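Local coordinates for trichothecene 15-O-acetyltransferase TRI3 (Fusarium sporotrichioides, PDB 3FP0), which transfers an acetyl group to the 15-hydroxyl of trichothecene intermediates such as 15-deacetylcalonectrin, in the pathway to mycotoxins including T-2 toxin, at residues R48-L53 with Q471-L476; E247-C252 with G410-N415; V315-D320 with Q504-S509. All blocks are in the same frame, centred on the assembly; numbering follows the deposited sequence. Where two conformers were deposited one is given.

Interaction 1: R48-L53 with Q471-L476. With FP0 ((3alpha)-15-hydroxy-12,13-epoxytrichothec-9-en-3-yl acetate), chain C.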
loop_
_atom_site.group_PDB
_atom_site.type_symbol
_atom_site.label_atom_id
_atom_site.label_comp_id
_atom_site.label_asym_id
_atom_site.label_seq_id
_atom_site.Cartn_x
_atom_site.Cartn_y
_atom_site.Cartn_z
ATOM N N ARG A 48 -10.795 1.648 13.676
ATOM C CA ARG A 48 -11.155 2.943 13.135
ATOM C C ARG A 48 -10.590 3.158 11.726
ATOM O O ARG A 48 -10.560 4.275 11.232
ATOM C CB ARG A 48 -10.688 4.031 14.097
ATOM C CG ARG A 48 -11.528 3.977 15.374
ATOM C CD ARG A 48 -11.073 4.919 16.459
ATOM N NE ARG A 48 -12.024 4.830 17.567
ATOM C CZ ARG A 48 -11.973 3.911 18.537
ATOM N NH1 ARG A 48 -11.009 2.984 18.548
ATOM N NH2 ARG A 48 -12.919 3.902 19.485
ATOM N N ALA A 49 -10.123 2.073 11.123
ATOM C CA ALA A 49 -9.662 2.049 9.716
ATOM C C ALA A 49 -8.393 2.838 9.383
ATOM O O ALA A 49 -8.193 3.207 8.225
ATOM C CB ALA A 49 -10.817 2.427 8.748
ATOM N N LEU A 50 -7.494 3.025 10.354
ATOM C CA LEU A 50 -6.220 3.712 10.053
ATOM C C LEU A 50 -5.419 2.806 9.109
ATOM O O LEU A 50 -5.429 1.596 9.274
ATOM C CB LEU A 50 -5.388 3.969 11.329
ATOM C CG LEU A 50 -3.937 4.487 11.197
ATOM C CD1 LEU A 50 -3.808 5.848 10.469
ATOM C CD2 LEU A 50 -3.227 4.548 12.562
ATOM N N TYR A 51 -4.793 3.411 8.102
ATOM C CA TYR A 51 -4.050 2.684 7.076
ATOM C C TYR A 51 -4.867 1.705 6.184
ATOM O O TYR A 51 -4.261 1.004 5.360
ATOM C CB TYR A 51 -2.845 1.962 7.730
ATOM C CG TYR A 51 -1.844 2.916 8.414
ATOM C CD1 TYR A 51 -1.589 4.204 7.882
ATOM C CD2 TYR A 51 -1.138 2.516 9.554
ATOM C CE1 TYR A 51 -0.665 5.101 8.521
ATOM C CE2 TYR A 51 -0.213 3.378 10.185
ATOM C CZ TYR A 51 0.032 4.646 9.661
ATOM O OH TYR A 51 0.937 5.471 10.268
ATOM N N ASP A 52 -6.201 1.724 6.246
ATOM C CA ASP A 52 -7.012 0.930 5.311
ATOM C C ASP A 52 -6.574 1.290 3.888
ATOM O O ASP A 52 -6.248 2.474 3.585
ATOM C CB ASP A 52 -8.529 1.250 5.432
ATOM C CG ASP A 52 -9.277 0.363 6.431
ATOM O OD1 ASP A 52 -8.652 -0.307 7.313
ATOM O OD2 ASP A 52 -10.528 0.326 6.311
ATOM N N LEU A 53 -6.544 0.281 3.016
ATOM C CA LEU A 53 -6.119 0.479 1.624
ATOM C C LEU A 53 -7.350 0.685 0.776
ATOM O O LEU A 53 -8.326 -0.069 0.920
ATOM C CB LEU A 53 -5.332 -0.755 1.110
ATOM C CG LEU A 53 -4.139 -1.142 1.965
ATOM C CD1 LEU A 53 -3.468 -2.476 1.528
ATOM C CD2 LEU A 53 -3.129 0.014 1.889
ATOM N N GLN A 471 -5.252 8.236 6.291
ATOM C CA GLN A 471 -4.302 8.839 7.246
ATOM C C GLN A 471 -5.012 9.481 8.426
ATOM O O GLN A 471 -5.784 10.424 8.237
ATOM C CB GLN A 471 -3.400 9.890 6.598
ATOM C CG GLN A 471 -2.485 10.600 7.622
ATOM C CD GLN A 471 -1.364 9.683 8.149
ATOM O OE1 GLN A 471 -1.601 8.850 9.013
ATOM N NE2 GLN A 471 -0.143 9.898 7.681
ATOM N N SER A 472 -4.725 8.970 9.620
ATOM C CA SER A 472 -5.275 9.523 10.852
ATOM C C SER A 472 -4.160 9.907 11.836
ATOM O O SER A 472 -4.430 10.169 13.007
ATOM C CB SER A 472 -6.236 8.511 11.498
ATOM O OG SER A 472 -7.535 8.698 10.958
ATOM N N LEU A 473 -2.912 9.858 11.379
ATOM C CA LEU A 473 -1.783 10.373 12.134
ATOM C C LEU A 473 -1.352 11.681 11.507
ATOM O O LEU A 473 -1.687 11.951 10.354
ATOM C CB LEU A 473 -0.634 9.344 12.194
ATOM C CG LEU A 473 -0.863 8.131 13.118
ATOM C CD1 LEU A 473 0.429 7.354 13.285
ATOM C CD2 LEU A 473 -1.424 8.495 14.485
ATOM N N PRO A 474 -0.626 12.535 12.261
ATOM C CA PRO A 474 -0.451 13.908 11.759
ATOM C C PRO A 474 0.778 14.163 10.909
ATOM O O PRO A 474 1.342 15.256 10.957
ATOM C CB PRO A 474 -0.366 14.707 13.067
ATOM C CG PRO A 474 0.448 13.737 13.968
ATOM C CD PRO A 474 -0.060 12.369 13.619
ATOM N N TYR A 475 1.201 13.161 10.131
ATOM C CA TYR A 475 2.303 13.345 9.189
ATOM C C TYR A 475 1.838 13.237 7.728
ATOM O O TYR A 475 0.851 12.568 7.411
ATOM C CB TYR A 475 3.469 12.381 9.466
ATOM C CG TYR A 475 3.190 10.895 9.233
ATOM C CD1 TYR A 475 3.624 10.267 8.053
ATOM C CD2 TYR A 475 2.517 10.130 10.202
ATOM C CE1 TYR A 475 3.393 8.888 7.832
ATOM C CE2 TYR A 475 2.258 8.759 10.000
ATOM C CZ TYR A 475 2.723 8.140 8.809
ATOM O OH TYR A 475 2.488 6.797 8.614
ATOM N N LEU A 476 2.580 13.884 6.849
ATOM C CA LEU A 476 2.353 13.712 5.421
ATOM C C LEU A 476 3.044 12.447 4.944
ATOM O O LEU A 476 4.210 12.200 5.301
ATOM C CB LEU A 476 2.800 14.934 4.634
ATOM C CG LEU A 476 2.124 16.268 5.000
ATOM C CD1 LEU A 476 2.588 17.330 4.024
ATOM C CD2 LEU A 476 0.609 16.140 4.967
HETATM C C2 FP0 C . 4.522 1.739 8.680
HETATM C C6 FP0 C . 3.516 1.864 5.909
HETATM C C5 FP0 C . 4.097 0.568 6.579
HETATM C C4 FP0 C . 5.621 0.644 6.750
HETATM C C3 FP0 C . 5.892 1.311 8.128
HETATM C C11 FP0 C . 3.989 3.131 6.664
HETATM C C10 FP0 C . 3.117 4.356 6.318
HETATM C C9 FP0 C . 1.899 4.264 5.710
HETATM C C8 FP0 C . 1.323 2.960 5.217
HETATM C C12 FP0 C . 3.728 0.594 8.079
HETATM C C13 FP0 C . 2.365 0.248 8.602
HETATM O O4 FP0 C . 8.539 1.203 7.532
HETATM C C17 FP0 C . 8.093 2.334 7.702
HETATM C C18 FP0 C . 8.831 3.640 7.557
HETATM O O3 FP0 C . 6.732 2.460 8.064
HETATM O O2 FP0 C . 3.529 -0.597 8.836
HETATM O O1 FP0 C . 4.055 2.982 8.109
HETATM C C14 FP0 C . 3.763 -0.737 5.821
HETATM C C7 FP0 C . 1.973 1.807 5.966
HETATM C C15 FP0 C . 4.081 1.975 4.490
HETATM O O12 FP0 C . 3.320 1.273 3.491
HETATM C C16 FP0 C . 1.067 5.488 5.475
#
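Part of the wall of the trichothecene-binding pocket forms where Tyr51, in a type II beta turn from Ala49 to Asp52, meets Tyr475 in the loop between strands 457-469 and 477-483. Their hydroxyls are hydrogen-bonded, Tyr51 OH to Tyr475 OH at 2.6 Å, and the two side chains cross at about a right angle, Tyr51 OH arriving at the edge of the Tyr475 ring and in its plane. The Tyr51 ring is sandwiched: Leu50 CG sits over the centre of one face, while C8 of the bound trichothecene lies off-centre over the other. Tyr51 CE1 also approaches ligand C16 at 3.5 Å. With CG between the backbone N and the carbonyl carbon (chi1 67°), Tyr475 turns its ring toward Tyr51, and its OH comes within 3.4 Å of ligand C10.

On the face of Tyr51 away from the ligand, Leu50 packs against the second loop, which Gln471 braces: its OE1 accepts a hydrogen bond from Leu473 N at 2.9 Å, from above the carbonyl plane, and its NE2 lies over the Tyr475 ring and gives a weak hydrogen bond to Tyr475 O. Leu50 CD1 covers Ser472 N at 3.4 Å, a buried amide for which the model offers no partner.

Interaction 2: E247-C252 with G410-N415. With FP0 ((3alpha)-15-hydroxy-12,13-epoxytrichothec-9-en-3-yl acetate), chain C.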
loop_
_atom_site.group_PDB
_atom_site.type_symbol
_atom_site.label_atom_id
_atom_site.label_comp_id
_atom_site.label_asym_id
_atom_site.label_seq_id
_atom_site.Cartn_x
_atom_site.Cartn_y
_atom_site.Cartn_z
ATOM N N GLU A 247 25.898 -8.024 15.550
ATOM C CA GLU A 247 25.768 -7.168 14.366
ATOM C C GLU A 247 24.290 -6.837 14.076
ATOM O O GLU A 247 23.940 -5.701 13.810
ATOM C CB GLU A 247 26.395 -7.894 13.168
ATOM C CG GLU A 247 26.525 -7.105 11.864
ATOM N N PHE A 248 23.449 -7.858 14.129
ATOM C CA PHE A 248 22.016 -7.743 13.912
ATOM C C PHE A 248 21.389 -6.871 15.002
ATOM O O PHE A 248 20.624 -5.961 14.712
ATOM C CB PHE A 248 21.399 -9.151 13.874
ATOM C CG PHE A 248 19.897 -9.170 13.787
ATOM C CD1 PHE A 248 19.240 -8.683 12.639
ATOM C CD2 PHE A 248 19.137 -9.669 14.837
ATOM C CE1 PHE A 248 17.848 -8.727 12.553
ATOM C CE2 PHE A 248 17.723 -9.728 14.748
ATOM C CZ PHE A 248 17.096 -9.241 13.603
ATOM N N ASP A 249 21.752 -7.131 16.258
ATOM C CA ASP A 249 21.259 -6.357 17.388
ATOM C C ASP A 249 21.608 -4.871 17.273
ATOM O O ASP A 249 20.774 -4.008 17.584
ATOM C CB ASP A 249 21.880 -6.881 18.686
ATOM C CG ASP A 249 21.351 -8.257 19.103
ATOM O OD1 ASP A 249 20.313 -8.744 18.584
ATOM O OD2 ASP A 249 22.002 -8.867 19.979
ATOM N N ASP A 250 22.841 -4.569 16.854
ATOM C CA ASP A 250 23.294 -3.175 16.782
ATOM C C ASP A 250 22.551 -2.431 15.642
ATOM O O ASP A 250 22.154 -1.268 15.794
ATOM C CB ASP A 250 24.798 -3.115 16.523
ATOM C CG ASP A 250 25.642 -3.549 17.728
ATOM O OD1 ASP A 250 25.131 -3.693 18.863
ATOM O OD2 ASP A 250 26.848 -3.729 17.505
ATOM N N LYS A 251 22.375 -3.116 14.511
ATOM C CA LYS A 251 21.645 -2.563 13.364
ATOM C C LYS A 251 20.155 -2.303 13.674
ATOM O O LYS A 251 19.622 -1.252 13.317
ATOM C CB LYS A 251 21.864 -3.425 12.118
ATOM C CG LYS A 251 21.613 -2.677 10.805
ATOM C CD LYS A 251 22.688 -1.621 10.513
ATOM C CE LYS A 251 22.381 -0.909 9.205
ATOM N NZ LYS A 251 23.367 0.156 8.974
ATOM N N CYS A 252 19.531 -3.225 14.406
ATOM C CA CYS A 252 18.185 -3.056 14.918
ATOM C C CYS A 252 18.106 -1.868 15.855
ATOM O O CYS A 252 17.135 -1.116 15.817
ATOM C CB CYS A 252 17.687 -4.313 15.656
ATOM S SG CYS A 252 17.300 -5.745 14.647
ATOM N N GLY A 410 13.424 -5.829 9.865
ATOM C CA GLY A 410 12.120 -5.146 9.721
ATOM C C GLY A 410 11.075 -5.750 10.645
ATOM O O GLY A 410 10.376 -5.047 11.333
ATOM N N LEU A 411 11.024 -7.070 10.694
ATOM C CA LEU A 411 10.035 -7.775 11.532
ATOM C C LEU A 411 10.235 -7.428 13.010
ATOM O O LEU A 411 9.304 -7.048 13.751
ATOM C CB LEU A 411 10.097 -9.276 11.256
ATOM C CG LEU A 411 9.713 -9.668 9.817
ATOM C CD1 LEU A 411 9.991 -11.145 9.602
ATOM C CD2 LEU A 411 8.265 -9.315 9.452
ATOM N N ARG A 412 11.492 -7.474 13.405
ATOM C CA ARG A 412 11.840 -7.246 14.777
ATOM C C ARG A 412 11.628 -5.786 15.199
ATOM O O ARG A 412 11.127 -5.518 16.275
ATOM C CB ARG A 412 13.276 -7.697 15.036
ATOM C CG ARG A 412 13.623 -7.748 16.545
ATOM C CD ARG A 412 15.087 -8.132 16.722
ATOM N NE ARG A 412 15.538 -8.142 18.113
ATOM C CZ ARG A 412 16.823 -8.148 18.482
ATOM N NH1 ARG A 412 17.794 -8.129 17.559
ATOM N NH2 ARG A 412 17.135 -8.161 19.773
ATOM N N VAL A 413 12.000 -4.845 14.348
ATOM C CA VAL A 413 11.832 -3.450 14.710
ATOM C C VAL A 413 10.387 -2.993 14.588
ATOM O O VAL A 413 9.954 -2.140 15.364
ATOM C CB VAL A 413 12.774 -2.507 13.955
ATOM C CG1 VAL A 413 14.237 -2.908 14.235
ATOM C CG2 VAL A 413 12.417 -2.444 12.421
ATOM N N HIS A 414 9.636 -3.541 13.628
ATOM C CA HIS A 414 8.218 -3.209 13.590
ATOM C C HIS A 414 7.409 -3.834 14.751
ATOM O O HIS A 414 6.469 -3.221 15.224
ATOM C CB HIS A 414 7.610 -3.469 12.196
ATOM C CG HIS A 414 8.104 -2.515 11.149
ATOM N ND1 HIS A 414 8.222 -2.859 9.826
ATOM C CD2 HIS A 414 8.492 -1.223 11.236
ATOM C CE1 HIS A 414 8.653 -1.818 9.131
ATOM N NE2 HIS A 414 8.840 -0.814 9.967
ATOM N N ASN A 415 7.775 -5.032 15.217
ATOM C CA ASN A 415 7.244 -5.546 16.504
ATOM C C ASN A 415 7.441 -4.508 17.631
ATOM O O ASN A 415 6.509 -4.163 18.344
ATOM C CB ASN A 415 7.915 -6.860 16.900
ATOM C CG ASN A 415 7.298 -8.074 16.216
ATOM O OD1 ASN A 415 6.230 -7.984 15.605
ATOM N ND2 ASN A 415 7.999 -9.199 16.276
HETATM C C2 FP0 C . 4.522 1.739 8.680
HETATM C C6 FP0 C . 3.516 1.864 5.909
HETATM C C5 FP0 C . 4.097 0.568 6.579
HETATM C C4 FP0 C . 5.621 0.644 6.750
HETATM C C3 FP0 C . 5.892 1.311 8.128
HETATM C C11 FP0 C . 3.989 3.131 6.664
HETATM C C10 FP0 C . 3.117 4.356 6.318
HETATM C C9 FP0 C . 1.899 4.264 5.710
HETATM C C8 FP0 C . 1.323 2.960 5.217
HETATM C C12 FP0 C . 3.728 0.594 8.079
HETATM C C13 FP0 C . 2.365 0.248 8.602
HETATM O O4 FP0 C . 8.539 1.203 7.532
HETATM C C17 FP0 C . 8.093 2.334 7.702
HETATM C C18 FP0 C . 8.831 3.640 7.557
HETATM O O3 FP0 C . 6.732 2.460 8.064
HETATM O O2 FP0 C . 3.529 -0.597 8.836
HETATM O O1 FP0 C . 4.055 2.982 8.109
HETATM C C14 FP0 C . 3.763 -0.737 5.821
HETATM C C7 FP0 C . 1.973 1.807 5.966
HETATM C C15 FP0 C . 4.081 1.975 4.490
HETATM O O12 FP0 C . 3.320 1.273 3.491
HETATM C C16 FP0 C . 1.067 5.488 5.475
#
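A single guanidinium nitrogen, Arg412 NH1, is approached by three different kinds of group from helix 246-263: the carboxylate of Asp249, the aromatic ring of Phe248 and the thiol of Cys252. The hydrogen bond within the salt bridge is fairly straight, 2.8 Å from Arg412 NH1 to Asp249 OD1, with an N-H...O angle of 159°. The oxygen lies near the guanidinium plane but receives the proton on its anti side. Phe248 CE2 comes within 3.2 Å of Arg412 NH1, its ring turned only 24° from the guanidinium plane. Cys252 SG, which covers the Phe248 ring off-centre, stands 3.8 Å from NH1 of Arg412.

The arginine reaches across because its chain is fully extended from CG to NE. Its remaining nitrogens are used as well: NE bonds to the carbonyl of Pro10 and NH2 to that of Leu9, so the N-terminal segment helps fix the rotation of this buried charge. The next residue, Val413, sets its CG1 4.0 Å from Cys252 CB, adding an apolar contact.

The short helical segments cross at -47° with axes 10.6 Å apart. His414 points to the ligand instead, with a weak hydrogen bond of 3.2 Å from His414 NE2 to the acetyl carbonyl oxygen O4. Helix 406-423 thus packs on helix 246-263 while presenting His414 to the 15-deacetylcalonectrin site of this CoA-acyltransferase-clan enzyme.

Interaction 3: V315-D320 with Q504-S509. With GLC (alpha-D-glucopyranose), chain B.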
loop_
_atom_site.group_PDB
_atom_site.type_symbol
_atom_site.label_atom_id
_atom_site.label_comp_id
_atom_site.label_asym_id
_atom_site.label_seq_id
_atom_site.Cartn_x
_atom_site.Cartn_y
_atom_site.Cartn_z
ATOM N N VAL A 315 12.669 16.404 0.094
ATOM C CA VAL A 315 13.618 17.079 0.976
ATOM C C VAL A 315 13.799 18.538 0.580
ATOM O O VAL A 315 13.653 19.408 1.421
ATOM C CB VAL A 315 14.957 16.285 1.105
ATOM C CG1 VAL A 315 16.055 17.088 1.931
ATOM C CG2 VAL A 315 14.661 14.871 1.764
ATOM N N LEU A 316 14.052 18.805 -0.697
ATOM C CA LEU A 316 14.163 20.182 -1.179
ATOM C C LEU A 316 12.917 21.002 -0.947
ATOM O O LEU A 316 13.022 22.173 -0.562
ATOM C CB LEU A 316 14.626 20.272 -2.648
ATOM C CG LEU A 316 16.165 20.349 -2.840
ATOM C CD1 LEU A 316 16.923 19.233 -2.120
ATOM C CD2 LEU A 316 16.509 20.331 -4.318
ATOM N N ALA A 317 11.742 20.414 -1.200
ATOM C CA ALA A 317 10.480 21.119 -0.945
ATOM C C ALA A 317 10.319 21.481 0.553
ATOM O O ALA A 317 9.897 22.603 0.881
ATOM C CB ALA A 317 9.295 20.274 -1.438
ATOM N N LEU A 318 10.650 20.544 1.435
ATOM C CA LEU A 318 10.649 20.779 2.883
ATOM C C LEU A 318 11.622 21.908 3.289
ATOM O O LEU A 318 11.248 22.821 4.029
ATOM C CB LEU A 318 10.993 19.485 3.636
ATOM C CG LEU A 318 11.021 19.566 5.161
ATOM C CD1 LEU A 318 9.642 19.656 5.738
ATOM C CD2 LEU A 318 11.813 18.415 5.792
ATOM N N LEU A 319 12.855 21.842 2.795
ATOM C CA LEU A 319 13.851 22.886 3.091
ATOM C C LEU A 319 13.440 24.270 2.566
ATOM O O LEU A 319 13.675 25.262 3.235
ATOM C CB LEU A 319 15.258 22.522 2.586
ATOM C CG LEU A 319 15.941 21.237 3.106
ATOM C CD1 LEU A 319 17.140 20.839 2.240
ATOM C CD2 LEU A 319 16.348 21.399 4.561
ATOM N N ASP A 320 12.805 24.303 1.398
ATOM C CA ASP A 320 12.300 25.531 0.795
ATOM C C ASP A 320 11.069 26.048 1.565
ATOM O O ASP A 320 10.870 27.267 1.677
ATOM C CB ASP A 320 12.014 25.308 -0.708
ATOM C CG ASP A 320 11.377 26.516 -1.382
ATOM O OD1 ASP A 320 12.110 27.451 -1.700
ATOM O OD2 ASP A 320 10.147 26.532 -1.602
ATOM N N GLN A 504 -1.567 20.685 -1.104
ATOM C CA GLN A 504 -1.479 20.968 -2.534
ATOM C C GLN A 504 -0.208 21.773 -2.838
ATOM O O GLN A 504 0.505 21.482 -3.787
ATOM C CB GLN A 504 -2.676 21.798 -3.002
ATOM C CG GLN A 504 -4.005 21.076 -3.081
ATOM C CD GLN A 504 -5.137 22.035 -3.416
ATOM O OE1 GLN A 504 -5.384 23.007 -2.694
ATOM N NE2 GLN A 504 -5.823 21.770 -4.513
ATOM N N LYS A 505 0.038 22.815 -2.045
ATOM C CA LYS A 505 1.209 23.670 -2.236
ATOM C C LYS A 505 2.496 22.848 -2.163
ATOM O O LYS A 505 3.377 22.974 -3.004
ATOM C CB LYS A 505 1.183 24.793 -1.200
ATOM C CG LYS A 505 2.402 25.707 -1.124
ATOM C CD LYS A 505 2.023 26.974 -0.341
ATOM N N TYR A 506 2.574 21.987 -1.158
ATOM C CA TYR A 506 3.744 21.165 -0.918
ATOM C C TYR A 506 3.913 20.110 -2.019
ATOM O O TYR A 506 5.009 19.914 -2.534
ATOM C CB TYR A 506 3.645 20.519 0.461
ATOM C CG TYR A 506 4.867 19.703 0.829
ATOM C CD1 TYR A 506 6.134 20.303 0.888
ATOM C CD2 TYR A 506 4.756 18.333 1.129
ATOM C CE1 TYR A 506 7.252 19.562 1.246
ATOM C CE2 TYR A 506 5.863 17.577 1.491
ATOM C CZ TYR A 506 7.121 18.207 1.537
ATOM O OH TYR A 506 8.245 17.504 1.882
ATOM N N LEU A 507 2.832 19.430 -2.396
ATOM C CA LEU A 507 2.922 18.497 -3.518
ATOM C C LEU A 507 3.405 19.190 -4.813
ATOM O O LEU A 507 4.218 18.644 -5.564
ATOM C CB LEU A 507 1.562 17.821 -3.759
ATOM C CG LEU A 507 1.511 16.774 -4.879
ATOM C CD1 LEU A 507 2.657 15.693 -4.828
ATOM C CD2 LEU A 507 0.121 16.140 -4.824
ATOM N N GLN A 508 2.891 20.389 -5.076
ATOM C CA GLN A 508 3.271 21.150 -6.278
ATOM C C GLN A 508 4.756 21.496 -6.267
ATOM O O GLN A 508 5.453 21.432 -7.317
ATOM C CB GLN A 508 2.435 22.424 -6.381
ATOM C CG GLN A 508 0.983 22.180 -6.779
ATOM C CD GLN A 508 0.852 21.314 -8.023
ATOM O OE1 GLN A 508 0.760 20.073 -7.943
ATOM N NE2 GLN A 508 0.877 21.956 -9.179
ATOM N N SER A 509 5.239 21.878 -5.089
ATOM C CA SER A 509 6.668 22.176 -4.911
ATOM C C SER A 509 7.525 20.956 -5.262
ATOM O O SER A 509 8.490 21.082 -6.041
ATOM C CB SER A 509 6.953 22.644 -3.486
ATOM O OG SER A 509 8.325 22.976 -3.305
HETATM C C1 GLC B . -2.472 18.290 -12.588
HETATM C C2 GLC B . -3.999 18.147 -12.830
HETATM C C3 GLC B . -4.858 18.380 -11.581
HETATM C C4 GLC B . -4.085 17.895 -10.365
HETATM C C5 GLC B . -2.958 18.904 -10.222
HETATM C C6 GLC B . -2.177 18.689 -8.941
HETATM O O2 GLC B . -4.474 18.986 -13.883
HETATM O O3 GLC B . -6.059 17.669 -11.740
HETATM O O4 GLC B . -4.899 17.760 -9.213
HETATM O O5 GLC B . -2.090 18.915 -11.352
HETATM O O6 GLC B . -2.621 19.711 -8.086
HETATM O O HOH W 1 8.344 23.929 -0.769
#
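Close helix-helix packing joins helix 306-321 to helix 500-516 near the C terminus, with Ala317 at its middle and a bridging water beside it. The two short segments run at 126° to each other and their axes approach to 9.3 Å, a separation made possible by small residues where the backbones come nearest, Ala317 against Ser509.

The methyl group of Ala317 is the central point of contact. Its CB touches Tyr506 CE1 at 3.4 Å and lies at the same 3.4 Å from Ser509 OG, fitting between two residues three positions apart on the facing helix. Tyr506 reaches over with CG anti to the backbone N (chi1 -177°), and this brings the edge of its ring against the backbone of the other helix: Leu318 N lies near the ring plane, 3.5 Å from CE1 of Tyr506. The hydroxyl continues past Leu318 CB and bonds to the carbonyl of Ile314, so the tyrosine is held at its polar end by the helix on which its ring rests. Pro434 of strand 431-441 and Leu476, just before strand 477-483, also touch this side chain.

Toward the more exposed margin the contact becomes polar. A water gives one proton to Ala317 O at 2.6 Å and another, over a longer 3.3 Å, to Asp320 OD2, while accepting from Ser509 OG at 2.7 Å. It thereby spans a gap that Ser509 and Asp320 do not close directly. Ser509 OG has a second partner, NE2 of His375. Since the serine proton is directed to the water, OG is left as the acceptor for the histidine, which implies that His375 probably carries a proton on NE2.

In the fold
From the N terminus, the chain first passes 48-53, whose partner 471-476 comes more than 400 residues later, so interaction 1 closes a loop over most of the protein. It joins the turn leading into strand 53-61 of the six-stranded sheet to the connection from strand 457-469 of that sheet to strand 477-483 of the five-stranded one. Interaction 2, a helix pair, is nested within that loop. Interaction 3, also between helices, crosses both: 315-320 falls inside each loop, but 504-509 lies beyond them, tying the C-terminal helix back to mid-chain. Interactions 1 and 2 touch the same bound trichothecene; interactions 1 and 3 meet through Leu476 and Tyr506.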